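PDB 3UFI: hypothetical protein BACOVA_04980 from Bacteroides ovatus, which is probably a FimA-like fimbrial subunit that builds into pili and takes part in cell adhesion. Local coordinates for residues 58-70 against 101-113. Numbering follows the deposited sequence.
Sequences NAVDTYINIQYRN and YYPYQGANGTLPG
N65 reaches from 58-70 into the curve of the loop after strand 95-102, and both ends of its amide are gripped there. On one side the hydroxyl of Y101 donates to a lone pair of the amide oxygen, N65 OD1 to Y101 OH 2.6 Å, the amide lying nearly coplanar with that ring. Its CG lies opposite the backbone N about CA-CB (chi1 -164°), which carries the amide into the curve. N65 ND2 donates almost straight to Q105 O at 3.0 Å, in the amide plane, and to A107 O, which it meets from above the carbonyl plane; a longer bond to T110 O is weak. Y101 OH in turn accepts from Q105 N, so the tyrosine that holds N65 also fixes the start of the loop.

Y104 works from two sides: its OH donates to N65 O at 2.8 Å, while Q67 CB sits 3.5 Å above the Y104 ring centroid in a CH-pi contact. The extended Q67 chain carries on over that face until its amide stacks nearly parallel to the ring, and OE1 finds R43. A leucine in place of Y104 would probably leave N65 O without this donor and the Q67 amide without its flat partner.

Further along, N108 OD1 accepts from Q67 N (3.0 Å), and G109 N, in the type II turn 107-110, donates to I64 O at 2.7 Å. I64 CG2 packs against L111 CD2 beyond it.

Within this fimbrillin-like region, of the transthyretin clan, N65 and I66 both face V46 in a G1 bulge, where strand 66-72 joins strand 43-51; strand 95-102 pairs with 43-51 too, so its loop arches back to the bulged start of 66-72, just after helix 59-62.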
# COMPACT_ATOMS: atom_id res chain seq x y z
N ASN A 58 23.06 5.00 20.48
CA ASN A 58 23.53 5.25 19.11
C ASN A 58 22.70 4.47 18.07
O ASN A 58 22.62 4.91 16.92
CB ASN A 58 25.01 4.88 18.98
N ALA A 59 22.07 3.33 18.47
CA ALA A 59 21.21 2.50 17.60
C ALA A 59 20.03 3.32 17.06
O ALA A 59 19.88 3.45 15.84
CB ALA A 59 20.70 1.28 18.36
N VAL A 60 19.24 3.92 17.97
CA VAL A 60 18.06 4.76 17.69
C VAL A 60 18.48 5.97 16.79
O VAL A 60 17.65 6.45 16.02
CB VAL A 60 17.36 5.18 19.04
CG1 VAL A 60 16.34 6.31 18.85
CG2 VAL A 60 16.70 3.99 19.72
N ASP A 61 19.78 6.38 16.83
CA ASP A 61 20.32 7.49 16.05
C ASP A 61 20.94 7.07 14.70
O ASP A 61 20.91 7.88 13.78
CB ASP A 61 21.39 8.25 16.87
CG ASP A 61 20.86 9.03 18.06
OD1 ASP A 61 19.74 9.60 17.96
OD2 ASP A 61 21.57 9.10 19.09
N THR A 62 21.53 5.87 14.58
CA THR A 62 22.19 5.40 13.35
C THR A 62 21.25 4.61 12.44
O THR A 62 21.25 4.78 11.22
CB THR A 62 23.41 4.50 13.71
OG1 THR A 62 24.27 5.22 14.59
CG2 THR A 62 24.22 4.02 12.49
N TYR A 63 20.49 3.69 13.06
CA TYR A 63 19.63 2.74 12.38
C TYR A 63 18.24 3.31 12.14
O TYR A 63 17.25 2.93 12.78
CB TYR A 63 19.62 1.42 13.14
CG TYR A 63 21.01 0.84 13.36
CD1 TYR A 63 21.92 0.74 12.30
CD2 TYR A 63 21.39 0.34 14.60
CE1 TYR A 63 23.18 0.15 12.48
CE2 TYR A 63 22.65 -0.26 14.79
CZ TYR A 63 23.53 -0.35 13.73
OH TYR A 63 24.76 -0.94 13.90
N ILE A 64 18.20 4.25 11.20
CA ILE A 64 17.00 4.94 10.76
C ILE A 64 16.86 4.73 9.25
O ILE A 64 17.83 4.98 8.53
CB ILE A 64 17.07 6.45 11.13
CG1 ILE A 64 17.21 6.64 12.66
CG2 ILE A 64 15.87 7.22 10.56
CD1 ILE A 64 17.67 8.07 13.06
N ASN A 65 15.69 4.27 8.77
CA ASN A 65 15.43 4.11 7.33
C ASN A 65 16.57 3.33 6.62
O ASN A 65 17.10 3.77 5.60
CB ASN A 65 15.25 5.52 6.69
CG ASN A 65 14.62 5.52 5.33
OD1 ASN A 65 13.63 4.84 5.09
ND2 ASN A 65 15.17 6.30 4.41
N ILE A 66 16.93 2.17 7.16
CA ILE A 66 17.97 1.33 6.59
C ILE A 66 17.29 0.50 5.52
O ILE A 66 16.31 -0.16 5.82
CB ILE A 66 18.70 0.47 7.67
CG1 ILE A 66 19.29 1.35 8.80
CG2 ILE A 66 19.76 -0.46 7.03
CD1 ILE A 66 20.33 2.49 8.39
N GLN A 67 17.81 0.53 4.28
CA GLN A 67 17.20 -0.22 3.18
C GLN A 67 17.56 -1.71 3.23
O GLN A 67 18.72 -2.06 3.36
CB GLN A 67 17.60 0.38 1.82
CG GLN A 67 16.73 -0.19 0.68
CD GLN A 67 17.15 0.23 -0.69
OE1 GLN A 67 16.45 -0.02 -1.66
NE2 GLN A 67 18.29 0.87 -0.83
N TYR A 68 16.53 -2.56 3.10
CA TYR A 68 16.58 -4.02 2.99
C TYR A 68 15.86 -4.41 1.70
O TYR A 68 14.92 -3.73 1.29
CB TYR A 68 15.95 -4.73 4.22
CG TYR A 68 16.83 -4.73 5.45
CD1 TYR A 68 17.02 -3.57 6.21
CD2 TYR A 68 17.49 -5.89 5.86
CE1 TYR A 68 17.84 -3.57 7.34
CE2 TYR A 68 18.33 -5.89 6.98
CZ TYR A 68 18.51 -4.72 7.71
OH TYR A 68 19.28 -4.75 8.83
N ARG A 69 16.34 -5.45 1.03
CA ARG A 69 15.74 -5.93 -0.21
C ARG A 69 15.19 -7.34 0.01
O ARG A 69 15.83 -8.15 0.68
CB ARG A 69 16.79 -5.93 -1.34
CG ARG A 69 16.26 -6.34 -2.70
CD ARG A 69 17.39 -6.40 -3.70
NE ARG A 69 16.97 -6.99 -4.97
CZ ARG A 69 17.00 -8.29 -5.25
NH1 ARG A 69 17.41 -9.17 -4.33
NH2 ARG A 69 16.61 -8.73 -6.44
N ASN A 70 14.05 -7.67 -0.62
CA ASN A 70 13.50 -9.01 -0.56
C ASN A 70 14.42 -9.96 -1.33
O ASN A 70 14.66 -9.73 -2.51
CB ASN A 70 12.07 -9.04 -1.09
CG ASN A 70 11.46 -10.42 -1.08
OD1 ASN A 70 11.23 -11.03 -2.11
ND2 ASN A 70 11.28 -10.96 0.10
N TYR A 101 8.66 -0.02 6.75
CA TYR A 101 7.66 0.42 5.79
C TYR A 101 8.10 0.02 4.40
O TYR A 101 9.27 -0.22 4.17
CB TYR A 101 7.42 1.94 5.89
CG TYR A 101 8.53 2.73 5.23
CD1 TYR A 101 9.71 3.01 5.92
CD2 TYR A 101 8.44 3.11 3.89
CE1 TYR A 101 10.76 3.68 5.30
CE2 TYR A 101 9.50 3.77 3.26
CZ TYR A 101 10.65 4.05 3.97
OH TYR A 101 11.70 4.70 3.36
N TYR A 102 7.15 -0.03 3.48
CA TYR A 102 7.34 -0.30 2.06
C TYR A 102 6.51 0.74 1.29
O TYR A 102 5.44 1.07 1.77
CB TYR A 102 6.87 -1.75 1.74
CG TYR A 102 6.67 -2.02 0.26
CD1 TYR A 102 5.48 -1.66 -0.39
CD2 TYR A 102 7.69 -2.58 -0.51
CE1 TYR A 102 5.33 -1.82 -1.76
CE2 TYR A 102 7.54 -2.75 -1.89
CZ TYR A 102 6.37 -2.36 -2.51
OH TYR A 102 6.20 -2.55 -3.86
N PRO A 103 6.89 1.20 0.08
CA PRO A 103 8.17 0.99 -0.63
C PRO A 103 9.24 1.94 -0.09
O PRO A 103 8.99 3.14 0.13
CB PRO A 103 7.83 1.30 -2.10
CG PRO A 103 6.49 2.01 -2.11
CD PRO A 103 6.02 2.14 -0.67
N TYR A 104 10.46 1.41 0.07
CA TYR A 104 11.59 2.23 0.52
C TYR A 104 11.81 3.47 -0.34
O TYR A 104 11.74 3.40 -1.57
CB TYR A 104 12.90 1.42 0.49
CG TYR A 104 14.07 2.18 1.08
CD1 TYR A 104 14.27 2.21 2.45
CD2 TYR A 104 14.95 2.90 0.27
CE1 TYR A 104 15.33 2.91 3.02
CE2 TYR A 104 16.01 3.62 0.82
CZ TYR A 104 16.21 3.59 2.20
OH TYR A 104 17.22 4.27 2.81
N GLN A 105 12.19 4.56 0.30
CA GLN A 105 12.72 5.73 -0.37
C GLN A 105 13.67 6.43 0.59
O GLN A 105 13.63 6.18 1.79
CB GLN A 105 11.63 6.67 -0.91
CG GLN A 105 10.86 7.45 0.13
CD GLN A 105 10.04 8.51 -0.55
OE1 GLN A 105 10.39 9.70 -0.58
NE2 GLN A 105 8.94 8.10 -1.14
N GLY A 106 14.53 7.29 0.06
CA GLY A 106 15.40 8.06 0.90
C GLY A 106 16.77 7.51 1.08
O GLY A 106 17.25 6.72 0.26
N ALA A 107 17.42 7.98 2.15
CA ALA A 107 18.81 7.67 2.46
C ALA A 107 18.92 6.96 3.81
O ALA A 107 18.03 7.09 4.65
CB ALA A 107 19.62 8.96 2.44
N ASN A 108 19.99 6.17 4.01
CA ASN A 108 20.18 5.46 5.29
C ASN A 108 20.56 6.46 6.37
O ASN A 108 21.35 7.38 6.12
CB ASN A 108 21.28 4.40 5.18
CG ASN A 108 20.90 3.10 4.54
OD1 ASN A 108 19.73 2.83 4.24
ND2 ASN A 108 21.88 2.22 4.40
N GLY A 109 19.98 6.29 7.56
CA GLY A 109 20.27 7.15 8.71
C GLY A 109 19.38 8.37 8.84
O GLY A 109 19.52 9.12 9.80
N THR A 110 18.46 8.56 7.88
CA THR A 110 17.53 9.70 7.86
C THR A 110 16.14 9.30 7.45
O THR A 110 16.00 8.58 6.45
CB THR A 110 17.97 10.81 6.86
OG1 THR A 110 19.37 10.88 6.75
CG2 THR A 110 17.37 12.16 7.20
N LEU A 111 15.12 9.88 8.10
CA LEU A 111 13.72 9.59 7.76
C LEU A 111 13.38 10.20 6.39
O LEU A 111 13.82 11.32 6.10
CB LEU A 111 12.75 10.09 8.84
CG LEU A 111 12.72 9.34 10.20
CD1 LEU A 111 11.88 10.08 11.19
CD2 LEU A 111 12.22 7.92 10.07
N PRO A 112 12.65 9.47 5.50
CA PRO A 112 12.33 10.03 4.18
C PRO A 112 11.30 11.17 4.26
O PRO A 112 10.75 11.42 5.33
CB PRO A 112 11.76 8.82 3.43
CG PRO A 112 11.16 7.97 4.50
CD PRO A 112 12.08 8.12 5.68
N GLY A 113 11.05 11.85 3.14
CA GLY A 113 10.09 12.94 3.07
C GLY A 113 10.39 14.05 4.05
O GLY A 113 11.55 14.42 4.24
O HOH W 1 21.68 8.86 11.50
O HOH W 2 21.00 -0.33 3.17